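Long-range contact in Rep protein (PDB 1UUT), which probably acts as the viral replication initiator, a metal-dependent endonuclease that nicks the viral DNA at its replication origin: residues Val9-Asp14 with Phe88-Leu93. Numbering follows the deposited sequence.
Sequences VRVPFD and FHLHTL. With MG (magnesium ion), chain E.
The rings of Phe13 and Phe88 meet obliquely, their planes 39° apart. The closest touch is at the root of the Phe13 ring, where its CB lies 3.4 Å from Phe88 CD1. With chi1 at 60°, Phe13 CG stands between its backbone N and carbonyl carbon, and the ring leans beside the start of strand 88-95; His18 meets it edge-to-face. A water lies in plane at the Phe13 edge and donates to Val11 O and to Phe88 O, the latter at 2.7 Å, bridging the two segments.

Val9-Arg10 and His89-Leu90 run antiparallel. Val9 and Leu90 form a hydrogen-bonded pair, with Leu90 N 2.8 Å from Val9 O and Val9 N 3.0 Å from Leu90 O. The next bond, Val11 N to Phe88 O at 3.1 Å, is bent (138° at the hydrogen), and its donor sits above the carbonyl plane. Val9 and Leu90 share one side of the sheet, and Val11 CG2 lies 4.2 Å from Leu90 CG; helix 50-71 packs on Val11 through Val55 and on Leu90 through Ile59.

His89 and His91 project from the other side. The magnesium ion sits at the edge of the His89 ring, in its plane, 2.5 Å from NE2, while His91 NE2 lies a long 2.6 Å away; Glu82 and three waters complete the site. Tyr87 O holds His89 ND1 and Glu6 holds His91 ND1, bonds that would steady both rings, although the ion lies off the His91 plane. Two histidines flanking a hydrophobic residue on a central strand form the HUH motif of Rep-type endonucleases.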
loop_
_atom_site.group_PDB
_atom_site.type_symbol
_atom_site.label_atom_id
_atom_site.label_comp_id
_atom_site.label_asym_id
_atom_site.label_seq_id
_atom_site.Cartn_x
_atom_site.Cartn_y
_atom_site.Cartn_z
ATOM N N VAL A 9 -3.479 -4.722 -1.839
ATOM C CA VAL A 9 -4.142 -5.374 -0.722
ATOM C C VAL A 9 -5.428 -4.628 -0.371
ATOM O O VAL A 9 -5.393 -3.432 -0.075
ATOM C CB VAL A 9 -3.237 -5.417 0.524
ATOM C CG1 VAL A 9 -3.961 -6.112 1.661
ATOM C CG2 VAL A 9 -1.933 -6.132 0.215
ATOM N N ARG A 10 -6.564 -5.319 -0.459
ATOM C CA ARG A 10 -7.857 -4.729 -0.119
ATOM C C ARG A 10 -7.985 -4.879 1.385
ATOM O O ARG A 10 -8.127 -5.981 1.908
ATOM C CB ARG A 10 -9.004 -5.438 -0.846
ATOM C CG ARG A 10 -9.043 -5.128 -2.328
ATOM C CD ARG A 10 -10.111 -5.918 -3.053
ATOM N NE ARG A 10 -10.170 -5.526 -4.461
ATOM C CZ ARG A 10 -10.915 -6.124 -5.384
ATOM N NH1 ARG A 10 -11.685 -7.160 -5.071
ATOM N NH2 ARG A 10 -10.876 -5.682 -6.633
ATOM N N VAL A 11 -7.856 -3.749 2.068
ATOM C CA VAL A 11 -7.896 -3.666 3.519
ATOM C C VAL A 11 -9.307 -3.677 4.083
ATOM O O VAL A 11 -10.168 -2.911 3.646
ATOM C CB VAL A 11 -7.164 -2.382 3.978
ATOM C CG1 VAL A 11 -7.261 -2.201 5.480
ATOM C CG2 VAL A 11 -5.709 -2.436 3.537
ATOM N N PRO A 12 -9.586 -4.597 5.019
ATOM C CA PRO A 12 -10.912 -4.684 5.635
ATOM C C PRO A 12 -11.341 -3.309 6.145
ATOM O O PRO A 12 -10.556 -2.613 6.787
ATOM C CB PRO A 12 -10.675 -5.660 6.786
ATOM C CG PRO A 12 -9.699 -6.619 6.184
ATOM C CD PRO A 12 -8.720 -5.704 5.467
ATOM N N PHE A 13 -12.570 -2.908 5.830
ATOM C CA PHE A 13 -13.078 -1.608 6.254
ATOM C C PHE A 13 -14.450 -1.650 6.931
ATOM O O PHE A 13 -15.051 -0.612 7.206
ATOM C CB PHE A 13 -13.081 -0.617 5.079
ATOM C CG PHE A 13 -13.928 -1.049 3.898
ATOM C CD1 PHE A 13 -15.307 -0.813 3.885
ATOM C CD2 PHE A 13 -13.350 -1.675 2.797
ATOM C CE1 PHE A 13 -16.096 -1.195 2.792
ATOM C CE2 PHE A 13 -14.125 -2.062 1.699
ATOM C CZ PHE A 13 -15.504 -1.821 1.700
ATOM N N ASP A 14 -14.940 -2.852 7.198
ATOM C CA ASP A 14 -16.233 -3.047 7.850
ATOM C C ASP A 14 -16.036 -4.360 8.578
ATOM O O ASP A 14 -16.172 -5.420 7.977
ATOM C CB ASP A 14 -17.335 -3.188 6.793
ATOM C CG ASP A 14 -18.726 -3.289 7.394
ATOM O OD1 ASP A 14 -19.611 -2.535 6.943
ATOM O OD2 ASP A 14 -18.948 -4.125 8.298
ATOM N N PHE A 88 -11.075 0.025 0.106
ATOM C CA PHE A 88 -9.945 0.745 0.673
ATOM C C PHE A 88 -8.834 -0.210 0.243
ATOM O O PHE A 88 -8.988 -1.431 0.368
ATOM C CB PHE A 88 -10.005 0.744 2.199
ATOM C CG PHE A 88 -10.779 1.883 2.786
ATOM C CD1 PHE A 88 -12.166 1.827 2.883
ATOM C CD2 PHE A 88 -10.113 2.996 3.296
ATOM C CE1 PHE A 88 -12.882 2.856 3.487
ATOM C CE2 PHE A 88 -10.821 4.032 3.901
ATOM C CZ PHE A 88 -12.211 3.963 3.998
ATOM N N HIS A 89 -7.738 0.302 -0.293
ATOM C CA HIS A 89 -6.681 -0.595 -0.715
ATOM C C HIS A 89 -5.300 0.012 -0.700
ATOM O O HIS A 89 -5.130 1.218 -0.893
ATOM C CB HIS A 89 -6.989 -1.167 -2.096
ATOM C CG HIS A 89 -7.294 -0.125 -3.118
ATOM N ND1 HIS A 89 -8.527 0.473 -3.266
ATOM C CD2 HIS A 89 -6.492 0.458 -4.042
ATOM C CE1 HIS A 89 -8.436 1.378 -4.242
ATOM N NE2 HIS A 89 -7.220 1.406 -4.747
ATOM N N LEU A 90 -4.327 -0.846 -0.414
ATOM C CA LEU A 90 -2.925 -0.476 -0.362
ATOM C C LEU A 90 -2.266 -0.797 -1.680
ATOM O O LEU A 90 -2.363 -1.923 -2.161
ATOM C CB LEU A 90 -2.198 -1.298 0.698
ATOM C CG LEU A 90 -2.113 -0.814 2.130
ATOM C CD1 LEU A 90 -1.439 -1.895 2.961
ATOM C CD2 LEU A 90 -1.328 0.485 2.190
ATOM N N HIS A 91 -1.644 0.202 -2.287
ATOM C CA HIS A 91 -0.898 -0.007 -3.516
ATOM C C HIS A 91 0.519 -0.149 -2.989
ATOM O O HIS A 91 1.095 0.812 -2.461
ATOM C CB HIS A 91 -0.995 1.202 -4.444
ATOM C CG HIS A 91 -2.260 1.248 -5.236
ATOM N ND1 HIS A 91 -2.353 0.897 -6.567
ATOM C CD2 HIS A 91 -3.515 1.599 -4.862
ATOM C CE1 HIS A 91 -3.625 1.042 -6.947
ATOM N NE2 HIS A 91 -4.370 1.465 -5.948
ATOM N N THR A 92 1.023 -1.376 -3.004
ATOM C CA THR A 92 2.358 -1.651 -2.515
ATOM C C THR A 92 3.327 -1.822 -3.684
ATOM O O THR A 92 3.297 -2.827 -4.398
ATOM C CB THR A 92 2.372 -2.911 -1.606
ATOM O OG1 THR A 92 1.263 -2.861 -0.694
ATOM C CG2 THR A 92 3.649 -2.961 -0.801
ATOM N N LEU A 93 4.134 -0.799 -3.919
ATOM C CA LEU A 93 5.117 -0.840 -4.987
ATOM C C LEU A 93 6.446 -1.206 -4.322
ATOM O O LEU A 93 6.979 -0.449 -3.498
ATOM C CB LEU A 93 5.202 0.525 -5.669
ATOM C CG LEU A 93 5.639 0.531 -7.129
ATOM C CD1 LEU A 93 4.615 -0.215 -7.978
ATOM C CD2 LEU A 93 5.767 1.964 -7.608
HETATM MG MG MG E . -6.480 2.817 -6.724
HETATM O O HOH W 1 -11.180 -2.949 0.850
HETATM O O HOH W 2 -6.743 0.988 -7.669
HETATM O O HOH W 3 -5.847 3.880 -8.379
HETATM O O HOH W 4 -8.275 3.698 -6.171
#